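Local coordinates for protein phenylacetaldehyde dehydrogenase (Burkholderia cenocepacia, PDB 4O5H) that probably oxidises phenylacetaldehyde to phenylacetic acid with NAD+ as a member of the aldehyde dehydrogenase family, at residues R140-W145 against I195-A200; T201-V206 against D498-S503; D255-T260 against K267-A272. All coordinates share one frame; numbering follows the deposited sequence.

Contact 1 of 3, residues R140-W145 against I195-A200; sequences RYMAGW and IAPALA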
loop_
_atom_site.group_PDB
_atom_site.type_symbol
_atom_site.label_atom_id
_atom_site.label_comp_id
_atom_site.label_asym_id
_atom_site.label_seq_id
_atom_site.Cartn_x
_atom_site.Cartn_y
_atom_site.Cartn_z
ATOM N N ARG A 140 23.261 -4.617 7.462
ATOM C CA ARG A 140 23.970 -5.808 6.959
ATOM C C ARG A 140 22.989 -6.786 6.272
ATOM O O ARG A 140 23.250 -7.278 5.153
ATOM C CB ARG A 140 24.735 -6.523 8.097
ATOM C CG ARG A 140 25.516 -7.747 7.609
ATOM C CD ARG A 140 26.479 -8.242 8.655
ATOM N NE ARG A 140 27.493 -7.260 8.979
ATOM C CZ ARG A 140 27.676 -6.717 10.181
ATOM N NH1 ARG A 140 26.917 -7.032 11.216
ATOM N NH2 ARG A 140 28.649 -5.820 10.371
ATOM N N TYR A 141 21.866 -7.062 6.952
ATOM C CA TYR A 141 20.844 -7.980 6.410
ATOM C C TYR A 141 20.363 -7.471 5.041
ATOM O O TYR A 141 20.369 -8.207 4.034
ATOM C CB TYR A 141 19.703 -8.136 7.397
ATOM C CG TYR A 141 18.507 -8.904 6.868
ATOM C CD1 TYR A 141 18.466 -10.269 6.915
ATOM C CD2 TYR A 141 17.461 -8.238 6.232
ATOM C CE1 TYR A 141 17.387 -10.972 6.395
ATOM C CE2 TYR A 141 16.393 -8.928 5.683
ATOM C CZ TYR A 141 16.358 -10.301 5.792
ATOM O OH TYR A 141 15.289 -10.996 5.233
ATOM N N MET A 142 20.002 -6.184 4.971
ATOM C CA MET A 142 19.506 -5.617 3.718
ATOM C C MET A 142 20.578 -5.520 2.630
ATOM O O MET A 142 20.274 -5.624 1.457
ATOM C CB MET A 142 18.866 -4.236 3.988
ATOM C CG MET A 142 17.651 -4.280 4.929
ATOM S SD MET A 142 16.280 -5.204 4.219
ATOM C CE MET A 142 15.287 -5.425 5.693
ATOM N N ALA A 143 21.825 -5.302 3.028
ATOM C CA ALA A 143 22.926 -5.337 2.094
ATOM C C ALA A 143 22.897 -6.609 1.256
ATOM O O ALA A 143 23.105 -6.589 0.022
ATOM C CB ALA A 143 24.270 -5.235 2.798
ATOM N N GLY A 144 22.613 -7.701 1.906
ATOM C CA GLY A 144 22.566 -8.981 1.217
ATOM C C GLY A 144 21.401 -9.086 0.240
ATOM O O GLY A 144 21.482 -9.891 -0.688
ATOM N N TRP A 145 20.309 -8.314 0.442
ATOM C CA TRP A 145 19.238 -8.289 -0.542
ATOM C C TRP A 145 19.601 -7.518 -1.800
ATOM O O TRP A 145 18.997 -7.778 -2.851
ATOM C CB TRP A 145 17.904 -7.719 0.007
ATOM C CG TRP A 145 17.116 -8.745 0.773
ATOM C CD1 TRP A 145 16.797 -8.705 2.053
ATOM C CD2 TRP A 145 16.590 -9.984 0.266
ATOM N NE1 TRP A 145 16.071 -9.826 2.422
ATOM C CE2 TRP A 145 15.921 -10.621 1.328
ATOM C CE3 TRP A 145 16.566 -10.568 -0.985
ATOM C CZ2 TRP A 145 15.323 -11.859 1.197
ATOM C CZ3 TRP A 145 16.009 -11.794 -1.124
ATOM C CH2 TRP A 145 15.363 -12.425 -0.047
ATOM N N ILE A 195 15.918 3.518 5.989
ATOM C CA ILE A 195 16.985 3.821 5.021
ATOM C C ILE A 195 17.530 2.532 4.371
ATOM O O ILE A 195 17.794 2.519 3.187
ATOM C CB ILE A 195 18.139 4.596 5.710
ATOM C CG1 ILE A 195 17.658 5.985 6.127
ATOM C CG2 ILE A 195 19.361 4.723 4.799
ATOM C CD1 ILE A 195 18.654 6.707 7.025
ATOM N N ALA A 196 17.709 1.464 5.168
ATOM C CA ALA A 196 18.421 0.290 4.656
ATOM C C ALA A 196 17.742 -0.351 3.428
ATOM O O ALA A 196 18.396 -0.614 2.437
ATOM C CB ALA A 196 18.713 -0.722 5.734
ATOM N N PRO A 197 16.423 -0.535 3.466
ATOM C CA PRO A 197 15.794 -1.150 2.306
ATOM C C PRO A 197 15.837 -0.255 1.094
ATOM O O PRO A 197 15.878 -0.748 -0.036
ATOM C CB PRO A 197 14.342 -1.378 2.740
ATOM C CG PRO A 197 14.286 -1.150 4.198
ATOM C CD PRO A 197 15.515 -0.392 4.605
ATOM N N ALA A 198 15.820 1.045 1.317
ATOM C CA ALA A 198 15.976 2.021 0.237
ATOM C C ALA A 198 17.316 1.916 -0.447
ATOM O O ALA A 198 17.397 1.853 -1.668
ATOM C CB ALA A 198 15.783 3.422 0.776
ATOM N N LEU A 199 18.377 1.834 0.322
ATOM C CA LEU A 199 19.682 1.689 -0.245
ATOM C C LEU A 199 19.856 0.379 -0.995
ATOM O O LEU A 199 20.474 0.341 -2.073
ATOM C CB LEU A 199 20.741 1.834 0.831
ATOM C CG LEU A 199 20.736 3.160 1.612
ATOM C CD1 LEU A 199 21.830 3.181 2.650
ATOM C CD2 LEU A 199 20.932 4.329 0.674
ATOM N N ALA A 200 19.316 -0.688 -0.434
ATOM C CA ALA A 200 19.455 -2.020 -1.036
ATOM C C ALA A 200 18.788 -2.093 -2.396
ATOM O O ALA A 200 19.284 -2.754 -3.269
ATOM C CB ALA A 200 18.833 -3.067 -0.108
#
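Met142 lies against Ala196 and Ala200, and this one side chain carries nearly all of the contact between helices 124-145 and 187-201. The two helices run in the same direction at 22°, their axes 8.4 Å apart at the closest point, a near-parallel pairing kept close by the alanines. In the tight part, Met142 CG touches Ala196 CB at 3.8 Å. Met142 CB lies alongside Ala196 CB at 3.9 Å. A turn further on, Ala200 CB presses up to the backbone carbonyl, 3.3 Å from Met142 O. Pro197, where helix 187-201 is kinked because the proline nitrogen makes no bond to the preceding turn, adds a looser touch: Pro197 CD is 4.4 Å from Met142 CG. In the methionine, chi1 (-62°) sets CG beside the backbone N and against the Ala196 methyl; the bend at chi2 (-64°) then turns the sulfur and CE. The side chain also packs on Val496 and Ile497 of helix 493-499 and on Met98 of helix 91-107.

The outer side is looser and more polar. Trp145 starts toward the partner helix but its indole turns off, and Trp145 NE1 gives a hydrogen bond of 3.1 Å to Tyr141 OH, which lies in the indole plane. Both rings are partly exposed, as is Arg140, whose guanidinium pairs with Asp103 and Glu106. No hydrogen bond crosses between the segments, so the helices are joined here by van der Waals packing of small methyls on a methionine, while the Trp145-Tyr141 bond and the Arg140 salt bridges do not reach the partner helix.

Contact 2 of 3, residues T201-V206 against D498-S503; sequences TGCTVV and DQYTES
Thr201 and Cys203, on either side of the glycine of a Schellman motif, face Tyr500: Gly202, with positive phi, ends helix 187-201 and leads into strand 204-208, while the partner segment passes from helix 493-499 into strand 501-509. The Thr201 and Tyr500 side chains meet at about a right angle, Thr201 OG1 lying 3.6 Å from Tyr500 CB. That hydroxyl sits between its backbone N and carbonyl carbon (chi1 55°), turned back to its own helix, where it bonds to the carbonyls of Pro197 and Ala198. The other branch is left to face the partner, and Thr201 CG2 meets Thr501 CG2 obliquely, methyl to methyl, at 3.8 Å. Cys203 comes to the tyrosine from another direction: its sulfur stands at the ring edge, near the ring plane, with Cys203 SG 4.3 Å from Tyr500 CD2 and 3.5 Å from Tyr500 O. The phenol ring continues inward, packing on Pro197, Ala198 and Val178. Glu502 bridges to Arg279 and to Arg490 of the second subunit. At the helix end Asp498 O accepts two bonds from one residue, Thr501 OG1 at 2.8 Å and Thr501 N at 3.2 Å, both from the same face of the carbonyl plane.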
loop_
_atom_site.group_PDB
_atom_site.type_symbol
_atom_site.label_atom_id
_atom_site.label_comp_id
_atom_site.label_asym_id
_atom_site.label_seq_id
_atom_site.Cartn_x
_atom_site.Cartn_y
_atom_site.Cartn_z
ATOM N N THR A 201 17.652 -1.396 -2.557
ATOM C CA THR A 201 16.910 -1.414 -3.796
ATOM C C THR A 201 17.330 -0.344 -4.806
ATOM O O THR A 201 16.856 -0.354 -5.970
ATOM C CB THR A 201 15.401 -1.237 -3.552
ATOM O OG1 THR A 201 15.166 -0.048 -2.792
ATOM C CG2 THR A 201 14.867 -2.412 -2.785
ATOM N N GLY A 202 18.157 0.595 -4.391
ATOM C CA GLY A 202 18.600 1.650 -5.324
ATOM C C GLY A 202 17.779 2.927 -5.236
ATOM O O GLY A 202 17.911 3.810 -6.072
ATOM N N CYS A 203 16.949 3.044 -4.213
ATOM C CA CYS A 203 16.233 4.306 -3.966
ATOM C C CYS A 203 17.204 5.401 -3.425
ATOM O O CYS A 203 18.353 5.082 -3.051
ATOM C CB CYS A 203 15.134 4.074 -2.942
ATOM S SG CYS A 203 13.821 2.938 -3.475
ATOM N N THR A 204 16.715 6.630 -3.343
ATOM C CA THR A 204 17.365 7.682 -2.568
ATOM C C THR A 204 16.380 8.150 -1.529
ATOM O O THR A 204 15.192 7.799 -1.606
ATOM C CB THR A 204 17.850 8.874 -3.450
ATOM O OG1 THR A 204 16.740 9.481 -4.109
ATOM C CG2 THR A 204 18.828 8.383 -4.458
ATOM N N VAL A 205 16.845 8.894 -0.524
ATOM C CA VAL A 205 16.068 9.103 0.684
ATOM C C VAL A 205 16.233 10.502 1.232
ATOM O O VAL A 205 17.346 11.015 1.303
ATOM C CB VAL A 205 16.549 8.178 1.839
ATOM C CG1 VAL A 205 15.603 8.244 3.040
ATOM C CG2 VAL A 205 16.598 6.739 1.423
ATOM N N VAL A 206 15.121 11.112 1.629
ATOM C CA VAL A 206 15.119 12.247 2.517
ATOM C C VAL A 206 14.552 11.767 3.864
ATOM O O VAL A 206 13.384 11.385 3.956
ATOM C CB VAL A 206 14.285 13.408 1.976
ATOM C CG1 VAL A 206 14.331 14.589 2.931
ATOM C CG2 VAL A 206 14.778 13.814 0.593
ATOM N N ASP A 498 10.463 -5.808 -1.235
ATOM C CA ASP A 498 9.460 -5.711 -2.300
ATOM C C ASP A 498 8.687 -4.400 -2.239
ATOM O O ASP A 498 8.287 -3.865 -3.253
ATOM C CB ASP A 498 8.489 -6.914 -2.280
ATOM C CG ASP A 498 9.187 -8.258 -2.609
ATOM O OD1 ASP A 498 10.214 -8.289 -3.342
ATOM O OD2 ASP A 498 8.689 -9.300 -2.098
ATOM N N GLN A 499 8.458 -3.881 -1.047
ATOM C CA GLN A 499 7.728 -2.628 -0.898
ATOM C C GLN A 499 8.524 -1.370 -1.227
ATOM O O GLN A 499 7.962 -0.285 -1.246
ATOM C CB GLN A 499 7.130 -2.561 0.512
ATOM C CG GLN A 499 6.093 -3.691 0.700
ATOM C CD GLN A 499 5.333 -3.628 2.031
ATOM O OE1 GLN A 499 5.296 -2.570 2.674
ATOM N NE2 GLN A 499 4.737 -4.762 2.440
ATOM N N TYR A 500 9.827 -1.499 -1.449
ATOM C CA TYR A 500 10.644 -0.373 -1.951
ATOM C C TYR A 500 10.947 -0.531 -3.450
ATOM O O TYR A 500 11.769 0.199 -4.008
ATOM C CB TYR A 500 11.938 -0.246 -1.161
ATOM C CG TYR A 500 11.784 0.490 0.156
ATOM C CD1 TYR A 500 11.142 -0.096 1.236
ATOM C CD2 TYR A 500 12.302 1.754 0.319
ATOM C CE1 TYR A 500 10.991 0.578 2.450
ATOM C CE2 TYR A 500 12.179 2.437 1.538
ATOM C CZ TYR A 500 11.510 1.833 2.597
ATOM O OH TYR A 500 11.390 2.520 3.784
ATOM N N THR A 501 10.290 -1.506 -4.090
ATOM C CA THR A 501 10.357 -1.655 -5.513
ATOM C C THR A 501 8.988 -1.442 -6.154
ATOM O O THR A 501 7.970 -1.516 -5.493
ATOM C CB THR A 501 10.859 -3.032 -5.946
ATOM O OG1 THR A 501 9.914 -4.026 -5.587
ATOM C CG2 THR A 501 12.206 -3.334 -5.354
ATOM N N GLU A 502 9.021 -1.126 -7.452
ATOM C CA GLU A 502 7.849 -0.976 -8.284
ATOM C C GLU A 502 8.010 -1.998 -9.416
ATOM O O GLU A 502 9.066 -2.094 -10.028
ATOM C CB GLU A 502 7.782 0.453 -8.829
ATOM C CG GLU A 502 6.486 0.796 -9.567
ATOM C CD GLU A 502 5.337 1.175 -8.685
ATOM O OE1 GLU A 502 5.586 1.698 -7.578
ATOM O OE2 GLU A 502 4.169 1.041 -9.131
ATOM N N SER A 503 6.985 -2.821 -9.629
ATOM C CA SER A 503 7.070 -3.910 -10.573
ATOM C C SER A 503 6.705 -3.402 -11.973
ATOM O O SER A 503 5.714 -2.678 -12.150
ATOM C CB SER A 503 6.112 -5.019 -10.142
ATOM O OG SER A 503 6.242 -6.174 -10.941
#

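Contact 3 of 3, residues D255-T260 against K267-A272; sequences DKIAFT and KTIGHA
Ile269 lays its CG1 methylene over one face of the Phe259 ring, making a CH-pi contact in which CG1 is 4.2 Å from the ring centroid and 22° off the ring normal. The carbon is displaced toward the rim: Ile269 CG1 is nearest to Phe259 CD1, at 4.0 Å, with Phe259 CE1 only slightly further. The two side chains cross at about a right angle, and the CG1 methylene, not the terminal CD1, is what lies on the ring.

The other branch of the same residue serves the second partner. Ile269 CG2 meets Ile257 CG1 at 3.9 Å, again with the side chains roughly perpendicular. Ile257 and Phe259 are alternate residues of strand 256-260 and therefore project from the same face, both toward the helix; Phe259 has its ring anti to the backbone N (chi1 172°), reaching out from the strand. Two conformers of Ile269 were modelled and this account holds for one of them, so the finer fit is less certain than the backbones.

No hydrogen bond links the segments, and all three touching residues are buried. A molecule of 1,2-ethanediol, probably a crystallisation additive, lies about 3 Å from the Ile269 side chain. Related aldehyde dehydrogenases hold the NAD adenine between the helices equivalent to 241-250 and 263-275, so this region is probably the same cleft.

Within the fold this is the strand-to-helix packing of a beta-alpha-beta unit in the Rossmann-like domain. Strand 256-260 runs between strands 166-181 and 279-283, Ile181 touches all three side chains, helix 263-275 lies over that face next to helix 241-250, and His271 on its outer side meets His271 of the second subunit.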
loop_
_atom_site.group_PDB
_atom_site.type_symbol
_atom_site.label_atom_id
_atom_site.label_comp_id
_atom_site.label_asym_id
_atom_site.label_seq_id
_atom_site.Cartn_x
_atom_site.Cartn_y
_atom_site.Cartn_z
ATOM N N ASP A 255 8.436 9.722 -4.453
ATOM C CA ASP A 255 7.674 8.605 -5.027
ATOM C C ASP A 255 7.009 7.729 -3.951
ATOM O O ASP A 255 5.988 7.090 -4.196
ATOM C CB ASP A 255 8.629 7.778 -5.866
ATOM C CG ASP A 255 9.215 8.600 -6.997
ATOM O OD1 ASP A 255 8.416 9.154 -7.789
ATOM O OD2 ASP A 255 10.448 8.750 -7.051
ATOM N N LYS A 256 7.567 7.761 -2.754
ATOM C CA LYS A 256 7.031 6.997 -1.674
ATOM C C LYS A 256 7.235 7.715 -0.352
ATOM O O LYS A 256 8.272 8.331 -0.139
ATOM C CB LYS A 256 7.697 5.642 -1.594
ATOM C CG LYS A 256 7.128 4.794 -0.471
ATOM C CD LYS A 256 7.673 3.377 -0.431
ATOM C CE LYS A 256 6.936 2.519 0.637
ATOM N NZ LYS A 256 5.871 1.651 -0.010
ATOM N N ILE A 257 6.233 7.630 0.512
ATOM C CA ILE A 257 6.365 8.142 1.881
ATOM C C ILE A 257 6.325 6.956 2.824
ATOM O O ILE A 257 5.502 6.042 2.680
ATOM C CB ILE A 257 5.305 9.236 2.213
ATOM C CG1 ILE A 257 5.638 9.942 3.523
ATOM C CG2 ILE A 257 3.908 8.684 2.316
ATOM C CD1 ILE A 257 6.728 10.983 3.348
ATOM N N ALA A 258 7.264 6.943 3.775
ATOM C CA ALA A 258 7.361 5.872 4.733
ATOM C C ALA A 258 7.314 6.489 6.105
ATOM O O ALA A 258 8.223 7.257 6.473
ATOM C CB ALA A 258 8.670 5.125 4.518
ATOM N N PHE A 259 6.249 6.198 6.851
ATOM C CA PHE A 259 5.928 6.932 8.050
ATOM C C PHE A 259 5.621 5.984 9.197
ATOM O O PHE A 259 4.850 5.021 9.040
ATOM C CB PHE A 259 4.715 7.850 7.825
ATOM C CG PHE A 259 4.204 8.495 9.079
ATOM C CD1 PHE A 259 4.748 9.672 9.555
ATOM C CD2 PHE A 259 3.206 7.900 9.831
ATOM C CE1 PHE A 259 4.262 10.261 10.738
ATOM C CE2 PHE A 259 2.716 8.481 11.000
ATOM C CZ PHE A 259 3.245 9.659 11.455
ATOM N N THR A 260 6.184 6.310 10.363
ATOM C CA THR A 260 5.822 5.636 11.606
ATOM C C THR A 260 5.431 6.739 12.590
ATOM O O THR A 260 6.161 7.734 12.729
ATOM C CB THR A 260 7.011 4.805 12.109
ATOM O OG1 THR A 260 7.273 3.752 11.169
ATOM C CG2 THR A 260 6.717 4.200 13.472
ATOM N N LYS A 267 -2.845 9.471 9.053
ATOM C CA LYS A 267 -3.905 9.802 8.117
ATOM C C LYS A 267 -3.607 11.117 7.392
ATOM O O LYS A 267 -3.756 11.205 6.187
ATOM C CB LYS A 267 -5.269 9.847 8.802
ATOM C CG LYS A 267 -5.735 8.460 9.195
ATOM C CD LYS A 267 -7.038 8.452 9.942
ATOM C CE LYS A 267 -7.367 7.023 10.280
ATOM N NZ LYS A 267 -8.550 6.957 11.139
ATOM N N THR A 268 -3.153 12.131 8.134
ATOM C CA THR A 268 -2.789 13.412 7.550
ATOM C C THR A 268 -1.726 13.252 6.460
ATOM O O THR A 268 -1.837 13.815 5.369
ATOM C CB THR A 268 -2.300 14.377 8.651
ATOM O OG1 THR A 268 -3.359 14.579 9.572
ATOM C CG2 THR A 268 -1.947 15.751 8.049
ATOM N N ILE A 269 -0.689 12.485 6.801
ATOM C CA ILE A 269 0.403 12.186 5.908
ATOM C C ILE A 269 -0.129 11.477 4.670
ATOM O O ILE A 269 0.228 11.828 3.550
ATOM C CB ILE A 269 1.466 11.316 6.628
ATOM C CG1 ILE A 269 2.179 12.101 7.747
ATOM C CG2 ILE A 269 2.488 10.780 5.649
ATOM C CD1 ILE A 269 3.200 13.130 7.270
ATOM N N GLY A 270 -0.979 10.484 4.875
ATOM C CA GLY A 270 -1.506 9.724 3.772
ATOM C C GLY A 270 -2.382 10.535 2.840
ATOM O O GLY A 270 -2.325 10.340 1.624
ATOM N N HIS A 271 -3.187 11.435 3.391
ATOM C CA HIS A 271 -4.012 12.283 2.542
ATOM C C HIS A 271 -3.131 13.211 1.673
ATOM O O HIS A 271 -3.387 13.392 0.491
ATOM C CB HIS A 271 -4.998 13.157 3.356
ATOM C CG HIS A 271 -6.129 12.411 3.987
ATOM N ND1 HIS A 271 -7.115 11.775 3.257
ATOM C CD2 HIS A 271 -6.447 12.212 5.288
ATOM C CE1 HIS A 271 -7.960 11.183 4.075
ATOM N NE2 HIS A 271 -7.590 11.451 5.316
ATOM N N ALA A 272 -2.040 13.716 2.235
ATOM C CA ALA A 272 -1.093 14.510 1.454
ATOM C C ALA A 272 -0.469 13.643 0.353
ATOM O O ALA A 272 -0.341 14.080 -0.803
ATOM C CB ALA A 272 -0.011 15.100 2.354
#

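Contacts 1 and 2 are neighbours, their centres 10 Å apart, and share helix 187-201: Ala198 O probably accepts a hydrogen bond from Cys203 N at 2.8 Å, and Pro197 CB packs on Tyr500 CD1 at 3.8 Å. Tyr500 also reaches contact 3, with Tyr500 OH 3.8 Å from Ala258 CB, while Lys256 NZ lies 3.1 Å from Gln499 O, a probable hydrogen bond. Contacts 2 and 3, 15 Å apart between centres, both reach the same sheet and both touch the second subunit. The centres of contacts 1 and 3 are 22 Å apart and their nearest atoms about 8 Å. Contact 3, where ethanediol lies near Ile269, probably borders the cofactor cleft, as in related enzymes.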